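Local atomic coordinates of Mec-8 protein (Caenorhabditis elegans, PDB entry 6DG0), a protein that probably binds RNA in the nucleus as a splicing factor, its C-terminal RNA recognition motif here holding a short DNA of sequence AGCACA. Residues A[6-11]-A[74-79]; A[28-33]-A[44-49]. The protein carries 2 engineered substitutions. All coordinates share one frame; numbering follows the deposited sequence.

Contact 1: A[6-11]-A[74-79]; sequences LFVANL and LRIEYA. With nucleotides of chain D.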
ATOM      1  N   LEU A   6      -2.067   3.228   4.824  1.00 28.36           N
ATOM      2  CA  LEU A   6      -1.709   3.949   3.605  1.00 25.89           C
ATOM      3  C   LEU A   6      -2.629   3.572   2.446  1.00 25.73           C
ATOM      4  O   LEU A   6      -3.170   2.467   2.406  1.00 25.72           O
ATOM      5  CB  LEU A   6      -0.253   3.671   3.220  1.00 25.04           C
ATOM      6  CG  LEU A   6       0.844   4.115   4.189  1.00 26.10           C
ATOM      7  CD1 LEU A   6       2.207   3.642   3.705  1.00 23.45           C
ATOM      8  CD2 LEU A   6       0.827   5.628   4.357  1.00 22.42           C
ATOM      9  N   PHE A   7      -2.812   4.502   1.511  1.00 25.81           N
ATOM     10  CA  PHE A   7      -3.555   4.236   0.282  1.00 24.40           C
ATOM     11  C   PHE A   7      -2.600   4.127  -0.907  1.00 22.30           C
ATOM     12  O   PHE A   7      -1.771   5.008  -1.124  1.00 21.27           O
ATOM     13  CB  PHE A   7      -4.598   5.331   0.035  1.00 20.88           C
ATOM     14  CG  PHE A   7      -5.205   5.296  -1.342  1.00 22.06           C
ATOM     15  CD1 PHE A   7      -6.217   4.400  -1.646  1.00 21.82           C
ATOM     16  CD2 PHE A   7      -4.773   6.170  -2.329  1.00 21.75           C
ATOM     17  CE1 PHE A   7      -6.775   4.363  -2.912  1.00 21.23           C
ATOM     18  CE2 PHE A   7      -5.331   6.140  -3.593  1.00 19.82           C
ATOM     19  CZ  PHE A   7      -6.333   5.235  -3.884  1.00 22.19           C
ATOM     20  N   VAL A   8      -2.726   3.053  -1.682  1.00 21.55           N
ATOM     21  CA  VAL A   8      -1.842   2.824  -2.823  1.00 23.30           C
ATOM     22  C   VAL A   8      -2.601   2.717  -4.146  1.00 19.95           C
ATOM     23  O   VAL A   8      -3.491   1.885  -4.299  1.00 22.23           O
ATOM     24  CB  VAL A   8      -1.000   1.547  -2.627  1.00 27.99           C
ATOM     25  CG1 VAL A   8      -0.027   1.366  -3.783  1.00 24.18           C
ATOM     26  CG2 VAL A   8      -0.254   1.603  -1.300  1.00 22.31           C
ATOM     27  N   ALA A   9      -2.225   3.565  -5.098  1.00 19.09           N
ATOM     28  CA  ALA A   9      -2.838   3.606  -6.425  1.00 23.78           C
ATOM     29  C   ALA A   9      -1.811   3.243  -7.495  1.00 26.01           C
ATOM     30  O   ALA A   9      -0.666   2.931  -7.170  1.00 27.07           O
ATOM     31  CB  ALA A   9      -3.433   4.980  -6.697  1.00 19.65           C
ATOM     32  N   ASN A  10      -2.238   3.242  -8.758  1.00 24.91           N
ATOM     33  CA  ASN A  10      -1.372   2.880  -9.882  1.00 29.18           C
ATOM     34  C   ASN A  10      -0.902   1.426  -9.804  1.00 36.78           C
ATOM     35  O   ASN A  10       0.290   1.125  -9.898  1.00 35.40           O
ATOM     36  CB  ASN A  10      -0.185   3.857  -9.960  1.00 30.29           C
ATOM     37  CG  ASN A  10       0.617   3.709 -11.237  1.00 32.20           C
ATOM     38  OD1 ASN A  10       0.169   3.081 -12.186  1.00 28.53           O
ATOM     39  ND2 ASN A  10       1.772   4.356 -11.292  1.00 33.49           N
ATOM     40  N   LEU A  11      -1.866   0.535  -9.592  1.00 32.49           N
ATOM     41  CA  LEU A  11      -1.607  -0.898  -9.515  1.00 34.29           C
ATOM     42  C   LEU A  11      -2.199  -1.669 -10.696  1.00 37.81           C
ATOM     43  O   LEU A  11      -3.339  -1.432 -11.095  1.00 44.61           O
ATOM     44  CB  LEU A  11      -2.164  -1.470  -8.211  1.00 30.48           C
ATOM     45  CG  LEU A  11      -1.344  -1.322  -6.930  1.00 35.53           C
ATOM     46  CD1 LEU A  11      -2.186  -1.724  -5.729  1.00 26.17           C
ATOM     47  CD2 LEU A  11      -0.082  -2.165  -7.013  1.00 31.89           C
ATOM     48  N   LEU A  74       4.298   3.477  -8.301  1.00 26.34           N
ATOM     49  CA  LEU A  74       3.219   3.460  -7.322  1.00 25.91           C
ATOM     50  C   LEU A  74       2.913   4.851  -6.773  1.00 25.21           C
ATOM     51  O   LEU A  74       3.823   5.615  -6.458  1.00 25.71           O
ATOM     52  CB  LEU A  74       3.571   2.524  -6.166  1.00 24.54           C
ATOM     53  CG  LEU A  74       3.622   1.025  -6.466  1.00 24.08           C
ATOM     54  CD1 LEU A  74       3.870   0.241  -5.187  1.00 25.53           C
ATOM     55  CD2 LEU A  74       2.350   0.554  -7.163  1.00 23.35           C
ATOM     56  N   ARG A  75       1.628   5.175  -6.660  1.00 24.86           N
ATOM     57  CA  ARG A  75       1.218   6.431  -6.042  1.00 27.13           C
ATOM     58  C   ARG A  75       0.593   6.154  -4.680  1.00 25.76           C
ATOM     59  O   ARG A  75      -0.464   5.531  -4.579  1.00 24.24           O
ATOM     60  CB  ARG A  75       0.242   7.202  -6.936  1.00 28.36           C
ATOM     61  CG  ARG A  75       0.850   7.687  -8.243  1.00 25.72           C
ATOM     62  CD  ARG A  75      -0.140   8.499  -9.072  1.00 21.13           C
ATOM     63  NE  ARG A  75      -1.401   7.800  -9.306  1.00 23.06           N
ATOM     64  CZ  ARG A  75      -1.642   7.026 -10.359  1.00 23.39           C
ATOM     65  NH1 ARG A  75      -0.711   6.853 -11.287  1.00 31.28           N
ATOM     66  NH2 ARG A  75      -2.822   6.437 -10.495  1.00 21.51           N
ATOM     67  N   ILE A  76       1.261   6.627  -3.632  1.00 23.95           N
ATOM     68  CA  ILE A  76       0.846   6.341  -2.266  1.00 22.45           C
ATOM     69  C   ILE A  76       0.429   7.590  -1.495  1.00 26.55           C
ATOM     70  O   ILE A  76       1.116   8.612  -1.525  1.00 26.51           O
ATOM     71  CB  ILE A  76       1.973   5.637  -1.485  1.00 23.38           C
ATOM     72  CG1 ILE A  76       2.531   4.461  -2.291  1.00 24.28           C
ATOM     73  CG2 ILE A  76       1.478   5.176  -0.121  1.00 21.70           C
ATOM     74  CD1 ILE A  76       3.638   3.703  -1.583  1.00 18.90           C
ATOM     75  N   GLU A  77      -0.703   7.494  -0.803  1.00 21.20           N
ATOM     76  CA  GLU A  77      -1.181   8.560   0.070  1.00 23.84           C
ATOM     77  C   GLU A  77      -1.525   7.990   1.439  1.00 24.58           C
ATOM     78  O   GLU A  77      -1.630   6.775   1.602  1.00 19.35           O
ATOM     79  CB  GLU A  77      -2.413   9.246  -0.519  1.00 20.75           C
ATOM     80  CG  GLU A  77      -2.250   9.763  -1.931  1.00 22.94           C
ATOM     81  CD  GLU A  77      -3.552  10.293  -2.496  1.00 27.57           C
ATOM     82  OE1 GLU A  77      -4.569  10.279  -1.768  1.00 28.52           O
ATOM     83  OE2 GLU A  77      -3.560  10.722  -3.670  1.00 25.24           O
ATOM     84  N   TYR A  78      -1.697   8.868   2.421  1.00 24.25           N
ATOM     85  CA  TYR A  78      -2.318   8.464   3.674  1.00 25.42           C
ATOM     86  C   TYR A  78      -3.774   8.116   3.389  1.00 28.71           C
ATOM     87  O   TYR A  78      -4.462   8.855   2.682  1.00 31.94           O
ATOM     88  CB  TYR A  78      -2.244   9.570   4.731  1.00 26.79           C
ATOM     89  CG  TYR A  78      -0.860   9.872   5.266  1.00 28.57           C
ATOM     90  CD1 TYR A  78      -0.172   8.948   6.045  1.00 27.02           C
ATOM     91  CD2 TYR A  78      -0.261  11.103   5.031  1.00 29.05           C
ATOM     92  CE1 TYR A  78       1.087   9.232   6.545  1.00 27.34           C
ATOM     93  CE2 TYR A  78       0.991  11.397   5.531  1.00 22.26           C
ATOM     94  CZ  TYR A  78       1.663  10.459   6.285  1.00 28.55           C
ATOM     95  OH  TYR A  78       2.912  10.749   6.782  1.00 26.82           O
ATOM     96  N   ALA A  79      -4.249   7.000   3.934  1.00 27.29           N
ATOM     97  CA  ALA A  79      -5.656   6.642   3.789  1.00 27.80           C
ATOM     98  C   ALA A  79      -6.510   7.622   4.582  1.00 27.88           C
ATOM     99  O   ALA A  79      -6.058   8.179   5.584  1.00 30.70           O
ATOM    100  CB  ALA A  79      -5.902   5.214   4.250  1.00 26.42           C
TER
ATOM    101  P    DC D   3     -11.783   7.552  -4.491  1.00 23.41           P
ATOM    102  OP1  DC D   3     -13.149   7.029  -4.275  1.00 26.56           O
ATOM    103  OP2  DC D   3     -11.432   8.911  -4.021  1.00 26.81           O
ATOM    104  O5'  DC D   3     -10.729   6.532  -3.852  1.00 25.59           O
ATOM    105  C5'  DC D   3     -10.875   5.126  -4.057  1.00 25.67           C
ATOM    106  C4'  DC D   3     -10.961   4.382  -2.732  1.00 25.55           C
ATOM    107  O4'  DC D   3      -9.743   4.604  -1.974  1.00 21.60           O
ATOM    108  C3'  DC D   3     -12.102   4.804  -1.811  1.00 26.14           C
ATOM    109  O3'  DC D   3     -12.549   3.684  -1.059  1.00 29.81           O
ATOM    110  C2'  DC D   3     -11.441   5.844  -0.915  1.00 25.98           C
ATOM    111  C1'  DC D   3     -10.039   5.270  -0.762  1.00 24.69           C
ATOM    112  N1   DC D   3      -8.998   6.308  -0.533  1.00 26.99           N
ATOM    113  C2   DC D   3      -8.533   6.545   0.763  1.00 24.13           C
ATOM    114  O2   DC D   3      -8.997   5.883   1.700  1.00 25.79           O
ATOM    115  N3   DC D   3      -7.584   7.494   0.957  1.00 26.81           N
ATOM    116  C4   DC D   3      -7.110   8.187  -0.080  1.00 22.83           C
ATOM    117  N4   DC D   3      -6.176   9.112   0.162  1.00 18.72           N
ATOM    118  C5   DC D   3      -7.574   7.963  -1.409  1.00 24.28           C
ATOM    119  C6   DC D   3      -8.510   7.024  -1.588  1.00 26.61           C
ATOM    120  P    DG D   2      -9.891  12.354  -6.545  1.00 27.35           P
ATOM    121  OP1  DG D   2     -11.288  12.812  -6.702  1.00 37.90           O
ATOM    122  OP2  DG D   2      -9.133  12.696  -5.321  1.00 34.93           O
ATOM    123  O5'  DG D   2      -9.899  10.768  -6.729  1.00 24.70           O
ATOM    124  C5'  DG D   2     -10.756  10.185  -7.704  1.00 21.56           C
ATOM    125  C4'  DG D   2     -10.446   8.715  -7.873  1.00 30.59           C
ATOM    126  O4'  DG D   2      -9.207   8.580  -8.578  1.00 28.37           O
ATOM    127  C3'  DG D   2     -10.229   7.961  -6.577  1.00 27.41           C
ATOM    128  O3'  DG D   2     -11.481   7.495  -6.069  1.00 27.56           O
ATOM    129  C2'  DG D   2      -9.318   6.800  -7.003  1.00 20.17           C
ATOM    130  C1'  DG D   2      -8.647   7.321  -8.287  1.00 26.94           C
ATOM    131  N9   DG D   2      -7.195   7.478  -8.190  1.00 26.26           N
ATOM    132  C8   DG D   2      -6.257   6.991  -9.067  1.00 23.90           C
ATOM    133  N7   DG D   2      -5.032   7.293  -8.740  1.00 22.19           N
ATOM    134  C5   DG D   2      -5.161   8.036  -7.577  1.00 22.09           C
ATOM    135  C6   DG D   2      -4.169   8.635  -6.763  1.00 24.04           C
ATOM    136  O6   DG D   2      -2.940   8.625  -6.921  1.00 25.80           O
ATOM    137  N1   DG D   2      -4.726   9.297  -5.674  1.00 27.69           N
ATOM    138  C2   DG D   2      -6.072   9.372  -5.402  1.00 29.17           C
ATOM    139  N2   DG D   2      -6.419  10.055  -4.303  1.00 24.17           N
ATOM    140  N3   DG D   2      -7.013   8.815  -6.156  1.00 28.91           N
ATOM    141  C4   DG D   2      -6.487   8.165  -7.222  1.00 26.35           C
ATOM    142  O5'  DA D   1      -5.305  14.481  -7.660  1.00 34.63           O
ATOM    143  C5'  DA D   1      -5.984  14.737  -8.886  1.00 33.90           C
ATOM    144  C4'  DA D   1      -7.252  13.900  -9.009  1.00 31.18           C
ATOM    145  O4'  DA D   1      -7.057  12.876 -10.004  1.00 35.86           O
ATOM    146  C3'  DA D   1      -7.680  13.153  -7.761  1.00 30.62           C
ATOM    147  O3'  DA D   1      -9.088  12.906  -7.824  1.00 34.67           O
ATOM    148  C2'  DA D   1      -6.857  11.861  -7.863  1.00 31.92           C
ATOM    149  C1'  DA D   1      -6.738  11.646  -9.380  1.00 32.18           C
ATOM    150  N9   DA D   1      -5.385  11.306  -9.817  1.00 28.71           N
ATOM    151  C8   DA D   1      -4.221  11.910  -9.424  1.00 29.99           C
ATOM    152  N7   DA D   1      -3.150  11.426 -10.002  1.00 28.80           N
ATOM    153  C5   DA D   1      -3.643  10.448 -10.849  1.00 28.68           C
ATOM    154  C6   DA D   1      -3.008   9.567 -11.746  1.00 29.58           C
ATOM    155  N6   DA D   1      -1.686   9.542 -11.937  1.00 27.32           N
ATOM    156  N1   DA D   1      -3.787   8.711 -12.438  1.00 34.41           N
ATOM    157  C2   DA D   1      -5.110   8.743 -12.245  1.00 30.50           C
ATOM    158  N3   DA D   1      -5.821   9.527 -11.432  1.00 24.35           N
ATOM    159  C4   DA D   1      -5.019  10.366 -10.756  1.00 25.89           C
TER
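Phe7 and Glu77 face each other across the two antiparallel strands 6-11 and 75-78 of an RNA recognition motif, and four backbone hydrogen bonds, two at Phe7-Glu77 and two at Ala9-Arg75, zip the strands together. The nucleic-acid face carries Phe7, Ala9, Arg75 and Glu77. With its CG anti to the backbone N (chi1 168°), Phe7 offers a flat platform, and the cytosine of DC3 of chain D lies on it, C6 3.3 Å above the ring plane and over its centre. Beside this platform the guanine of DG2 of chain D lies against the small Ala9 methyl, its N7 3.5 Å from Ala9 CB. Arg75, bent at chi3 (-53°), curls over so that its guanidinium is wedged between two surfaces: Asn10 CB against one face and, over the centre of the opposite face, DA1 of chain D with C6 3.2 Å above the plane. Asn10 itself is fixed by its OD1, which accepts the backbone N-H groups of Asn69 and Asp70. On the other side of the sheet Val8 CG2 lies 4.1 Å from Ile76 CG1, and both side chains pack against Phe24, while the Leu74 CD2 methyl fits against Leu11 CD2 at 3.7 Å. The guanine is read along two edges. Arg75 NE donates to O6 of DG2 of chain D, and Arg75 NH2 to its N7, which lies at the guanidinium edge in its plane. Glu77 bridges two bases: OE2 accepts N1 and N2 of DG2 of chain D, and OE1 takes N4 of DC3 of chain D at 2.8 Å.

Contact 2: A[28-33]-A[44-49]; sequences SGFTRL and AFVEYS. With nucleotides of chain D.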
ATOM      1  N   SER A  28       9.876  -1.702   8.172  1.00 29.67           N
ATOM      2  CA  SER A  28       9.555  -1.917   9.579  1.00 28.95           C
ATOM      3  C   SER A  28       8.129  -1.505   9.939  1.00 33.38           C
ATOM      4  O   SER A  28       7.654  -0.443   9.537  1.00 32.85           O
ATOM      5  CB  SER A  28      10.548  -1.158  10.462  1.00 28.98           C
ATOM      6  OG  SER A  28      10.265  -1.363  11.834  1.00 41.55           O
ATOM      7  N   GLY A  29       7.454  -2.363  10.699  1.00 30.54           N
ATOM      8  CA  GLY A  29       6.143  -2.056  11.240  1.00 29.20           C
ATOM      9  C   GLY A  29       4.960  -2.528  10.414  1.00 31.57           C
ATOM     10  O   GLY A  29       3.815  -2.219  10.742  1.00 30.32           O
ATOM     11  N   PHE A  30       5.231  -3.282   9.351  1.00 26.91           N
ATOM     12  CA  PHE A  30       4.173  -3.805   8.485  1.00 28.00           C
ATOM     13  C   PHE A  30       3.244  -4.759   9.226  1.00 31.32           C
ATOM     14  O   PHE A  30       3.685  -5.789   9.736  1.00 35.74           O
ATOM     15  CB  PHE A  30       4.768  -4.518   7.267  1.00 24.87           C
ATOM     16  CG  PHE A  30       3.742  -5.214   6.416  1.00 26.12           C
ATOM     17  CD1 PHE A  30       2.992  -4.506   5.492  1.00 25.51           C
ATOM     18  CD2 PHE A  30       3.526  -6.578   6.540  1.00 29.50           C
ATOM     19  CE1 PHE A  30       2.046  -5.143   4.708  1.00 28.54           C
ATOM     20  CE2 PHE A  30       2.582  -7.221   5.760  1.00 28.70           C
ATOM     21  CZ  PHE A  30       1.841  -6.502   4.843  1.00 30.70           C
ATOM     22  N   THR A  31       1.963  -4.413   9.298  1.00 34.54           N
ATOM     23  CA  THR A  31       0.999  -5.282   9.963  1.00 30.61           C
ATOM     24  C   THR A  31       0.166  -6.114   8.991  1.00 34.83           C
ATOM     25  O   THR A  31       0.169  -7.341   9.065  1.00 35.63           O
ATOM     26  CB  THR A  31       0.043  -4.466  10.853  1.00 35.49           C
ATOM     27  OG1 THR A  31       0.800  -3.565  11.672  1.00 33.91           O
ATOM     28  CG2 THR A  31      -0.776  -5.391  11.737  1.00 35.29           C
ATOM     29  N   ARG A  32      -0.533  -5.449   8.075  1.00 34.18           N
ATOM     30  CA  ARG A  32      -1.450  -6.145   7.173  1.00 34.05           C
ATOM     31  C   ARG A  32      -1.785  -5.347   5.912  1.00 32.51           C
ATOM     32  O   ARG A  32      -1.684  -4.120   5.887  1.00 31.31           O
ATOM     33  CB  ARG A  32      -2.737  -6.520   7.908  1.00 34.33           C
ATOM     34  CG  ARG A  32      -3.395  -5.377   8.642  1.00 36.44           C
ATOM     35  CD  ARG A  32      -4.242  -5.905   9.786  1.00 37.20           C
ATOM     36  NE  ARG A  32      -4.882  -4.836  10.543  1.00 37.57           N
ATOM     37  CZ  ARG A  32      -6.176  -4.546  10.470  1.00 34.21           C
ATOM     38  NH1 ARG A  32      -6.677  -3.556  11.196  1.00 37.53           N
ATOM     39  NH2 ARG A  32      -6.969  -5.249   9.672  1.00 35.85           N
ATOM     40  N   LEU A  33      -2.187  -6.068   4.869  1.00 28.51           N
ATOM     41  CA  LEU A  33      -2.495  -5.482   3.568  1.00 29.17           C
ATOM     42  C   LEU A  33      -3.837  -5.979   3.021  1.00 27.66           C
ATOM     43  O   LEU A  33      -4.202  -7.138   3.211  1.00 35.37           O
ATOM     44  CB  LEU A  33      -1.360  -5.797   2.581  1.00 32.77           C
ATOM     45  CG  LEU A  33      -1.502  -5.508   1.085  1.00 32.03           C
ATOM     46  CD1 LEU A  33      -0.142  -5.159   0.515  1.00 32.04           C
ATOM     47  CD2 LEU A  33      -2.094  -6.694   0.332  1.00 33.71           C
ATOM     48  N   ALA A  44      -4.796  -0.540  -3.171  1.00 28.14           N
ATOM     49  CA  ALA A  44      -4.446  -1.313  -1.981  1.00 24.77           C
ATOM     50  C   ALA A  44      -4.406  -0.465  -0.717  1.00 26.81           C
ATOM     51  O   ALA A  44      -4.057   0.713  -0.760  1.00 22.47           O
ATOM     52  CB  ALA A  44      -3.111  -2.000  -2.183  1.00 26.90           C
ATOM     53  N   PHE A  45      -4.766  -1.076   0.407  1.00 25.44           N
ATOM     54  CA  PHE A  45      -4.626  -0.438   1.707  1.00 23.55           C
ATOM     55  C   PHE A  45      -3.618  -1.204   2.561  1.00 26.27           C
ATOM     56  O   PHE A  45      -3.808  -2.385   2.854  1.00 24.21           O
ATOM     57  CB  PHE A  45      -5.985  -0.349   2.405  1.00 27.90           C
ATOM     58  CG  PHE A  45      -7.001   0.454   1.642  1.00 22.44           C
ATOM     59  CD1 PHE A  45      -7.038   1.835   1.748  1.00 24.79           C
ATOM     60  CD2 PHE A  45      -7.908  -0.171   0.805  1.00 24.03           C
ATOM     61  CE1 PHE A  45      -7.968   2.573   1.044  1.00 26.78           C
ATOM     62  CE2 PHE A  45      -8.842   0.562   0.096  1.00 25.43           C
ATOM     63  CZ  PHE A  45      -8.872   1.935   0.215  1.00 22.77           C
ATOM     64  N   VAL A  46      -2.545  -0.525   2.955  1.00 30.80           N
ATOM     65  CA  VAL A  46      -1.465  -1.162   3.704  1.00 26.29           C
ATOM     66  C   VAL A  46      -1.308  -0.543   5.088  1.00 26.55           C
ATOM     67  O   VAL A  46      -1.102   0.663   5.220  1.00 28.08           O
ATOM     68  CB  VAL A  46      -0.126  -1.062   2.951  1.00 25.16           C
ATOM     69  CG1 VAL A  46       0.931  -1.909   3.641  1.00 24.90           C
ATOM     70  CG2 VAL A  46      -0.302  -1.500   1.510  1.00 27.39           C
ATOM     71  N   GLU A  47      -1.400  -1.379   6.118  1.00 29.65           N
ATOM     72  CA  GLU A  47      -1.347  -0.904   7.496  1.00 27.91           C
ATOM     73  C   GLU A  47       0.022  -1.097   8.149  1.00 29.38           C
ATOM     74  O   GLU A  47       0.655  -2.140   7.991  1.00 30.01           O
ATOM     75  CB  GLU A  47      -2.411  -1.609   8.335  1.00 23.47           C
ATOM     76  CG  GLU A  47      -2.564  -1.027   9.723  1.00 29.82           C
ATOM     77  CD  GLU A  47      -3.546  -1.803  10.574  1.00 37.54           C
ATOM     78  OE1 GLU A  47      -3.320  -3.011  10.786  1.00 37.41           O
ATOM     79  OE2 GLU A  47      -4.544  -1.203  11.028  1.00 38.27           O
ATOM     80  N   TYR A  48       0.469  -0.080   8.879  1.00 28.10           N
ATOM     81  CA  TYR A  48       1.691  -0.175   9.673  1.00 29.65           C
ATOM     82  C   TYR A  48       1.416   0.045  11.163  1.00 28.98           C
ATOM     83  O   TYR A  48       0.382   0.598  11.533  1.00 32.23           O
ATOM     84  CB  TYR A  48       2.731   0.818   9.159  1.00 26.17           C
ATOM     85  CG  TYR A  48       3.401   0.360   7.884  1.00 30.03           C
ATOM     86  CD1 TYR A  48       2.835   0.628   6.641  1.00 26.50           C
ATOM     87  CD2 TYR A  48       4.596  -0.346   7.921  1.00 31.14           C
ATOM     88  CE1 TYR A  48       3.446   0.202   5.473  1.00 27.28           C
ATOM     89  CE2 TYR A  48       5.213  -0.774   6.763  1.00 29.49           C
ATOM     90  CZ  TYR A  48       4.634  -0.497   5.542  1.00 27.31           C
ATOM     91  OH  TYR A  48       5.249  -0.923   4.387  1.00 29.89           O
ATOM     92  N   SER A  49       2.352  -0.379  12.010  1.00 31.70           N
ATOM     93  CA  SER A  49       2.136  -0.396  13.458  1.00 28.99           C
ATOM     94  C   SER A  49       1.916   0.992  14.059  1.00 32.96           C
ATOM     95  O   SER A  49       1.212   1.135  15.058  1.00 35.53           O
ATOM     96  CB  SER A  49       3.317  -1.076  14.155  1.00 23.34           C
ATOM     97  OG  SER A  49       4.525  -0.372  13.924  1.00 33.30           O
TER
ATOM     98  P    DA D   4     -14.118   3.365  -0.935  1.00 38.59           P
ATOM     99  OP1  DA D   4     -14.751   3.640  -2.244  1.00 36.26           O
ATOM    100  OP2  DA D   4     -14.606   4.056   0.280  1.00 33.40           O
ATOM    101  O5'  DA D   4     -14.172   1.793  -0.643  1.00 31.06           O
ATOM    102  C5'  DA D   4     -13.598   0.866  -1.559  1.00 32.87           C
ATOM    103  C4'  DA D   4     -13.307  -0.458  -0.870  1.00 39.64           C
ATOM    104  O4'  DA D   4     -12.093  -0.333  -0.083  1.00 38.94           O
ATOM    105  C3'  DA D   4     -14.394  -0.932   0.094  1.00 42.93           C
ATOM    106  O3'  DA D   4     -14.565  -2.342   0.006  1.00 48.48           O
ATOM    107  C2'  DA D   4     -13.858  -0.514   1.462  1.00 43.33           C
ATOM    108  C1'  DA D   4     -12.353  -0.645   1.270  1.00 36.80           C
ATOM    109  N9   DA D   4     -11.590   0.282   2.101  1.00 33.38           N
ATOM    110  C8   DA D   4     -11.744   1.640   2.169  1.00 33.13           C
ATOM    111  N7   DA D   4     -10.925   2.226   3.007  1.00 33.39           N
ATOM    112  C5   DA D   4     -10.178   1.181   3.529  1.00 33.59           C
ATOM    113  C6   DA D   4      -9.136   1.141   4.476  1.00 27.43           C
ATOM    114  N6   DA D   4      -8.650   2.230   5.084  1.00 25.60           N
ATOM    115  N1   DA D   4      -8.609  -0.064   4.775  1.00 29.33           N
ATOM    116  C2   DA D   4      -9.096  -1.151   4.164  1.00 30.98           C
ATOM    117  N3   DA D   4     -10.071  -1.239   3.260  1.00 32.07           N
ATOM    118  C4   DA D   4     -10.576  -0.026   2.984  1.00 32.44           C
ATOM    119  P    DC D   3     -11.783   7.552  -4.491  1.00 23.41           P
ATOM    120  OP1  DC D   3     -13.149   7.029  -4.275  1.00 26.56           O
ATOM    121  OP2  DC D   3     -11.432   8.911  -4.021  1.00 26.81           O
ATOM    122  O5'  DC D   3     -10.729   6.532  -3.852  1.00 25.59           O
ATOM    123  C5'  DC D   3     -10.875   5.126  -4.057  1.00 25.67           C
ATOM    124  C4'  DC D   3     -10.961   4.382  -2.732  1.00 25.55           C
ATOM    125  O4'  DC D   3      -9.743   4.604  -1.974  1.00 21.60           O
ATOM    126  C3'  DC D   3     -12.102   4.804  -1.811  1.00 26.14           C
ATOM    127  O3'  DC D   3     -12.549   3.684  -1.059  1.00 29.81           O
ATOM    128  C2'  DC D   3     -11.441   5.844  -0.915  1.00 25.98           C
ATOM    129  C1'  DC D   3     -10.039   5.270  -0.762  1.00 24.69           C
ATOM    130  N1   DC D   3      -8.998   6.308  -0.533  1.00 26.99           N
ATOM    131  C2   DC D   3      -8.533   6.545   0.763  1.00 24.13           C
ATOM    132  O2   DC D   3      -8.997   5.883   1.700  1.00 25.79           O
ATOM    133  N3   DC D   3      -7.584   7.494   0.957  1.00 26.81           N
ATOM    134  C4   DC D   3      -7.110   8.187  -0.080  1.00 22.83           C
ATOM    135  N4   DC D   3      -6.176   9.112   0.162  1.00 18.72           N
ATOM    136  C5   DC D   3      -7.574   7.963  -1.409  1.00 24.28           C
ATOM    137  C6   DC D   3      -8.510   7.024  -1.588  1.00 26.61           C
TER
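Arg32 CG sits between its backbone N and carbonyl carbon (chi1 51°) and the chain then runs extended to NE, while Glu47 sends its CG anti to the backbone N (chi1 -171°); the two ends meet in a salt bridge across the hairpin. Glu47 OE1 lies at the guanidinium edge, near its plane, and the guanidinium and carboxylate planes are 69° apart. The modelled NE to OE1 separation is implausibly short, and the second link, NH1 to OE2, is weak, so the pairing is clearer than its exact geometry; Arg32 NH1 also donates to the carbonyl of Ala84. The backbone beneath is irregular: Thr31 N gives a hydrogen bond to Glu47 O at 2.9 Å and Glu47 N one to Arg32 O at 2.8 Å, two residues facing one. On the opposite side of the sheet, Val46 packs against two neighbours. Its CG1 lies in the plane of the Phe30 ring, 3.6 Å from Phe30 CE1, and its CG2 rests on Leu33 CD1 at 3.8 Å. Tyr48 CE2 packs on Phe30 CB, 3.8 Å away, its hydroxyl being bonded to the carbonyl of Phe24. Back on the nucleic-acid side, the Phe45 ring leads away from strand 30-33 and lies against the adenine of DA4 of chain D, whose C5 is 3.4 Å above the ring centre, with DC3 of chain D at its edge. With an alanine here the ring is gone, and the adenine is likely to lose the face it stacks on and to be freer to shift. Such an aromatic on the third strand marks the RNP1 segment of RNA recognition motifs, here paired with a strand that carries a classic beta bulge.

In the fold
Contacts 1 and 2 lie on one four-stranded antiparallel sheet, their centres about 12 Å apart. Strand 4-11 of contact 1 and strand 42-48 of contact 2 are neighbours in its middle, while 75-78 and 30-37 form its outer edges, the 2-3-1-4 order of the RNA recognition motif. Along the chain, contact 2 is a hairpin nested within the long loop that contact 1 closes. Leu6 N to Val46 O and Val8 N to Ala44 O, each 2.8 Å, probably hydrogen-bond the two. The packing of Phe7 against Phe45 merges their platforms into one surface that carries consecutive bases of chain D, and helices 17-24 and 51-61 cover the other face.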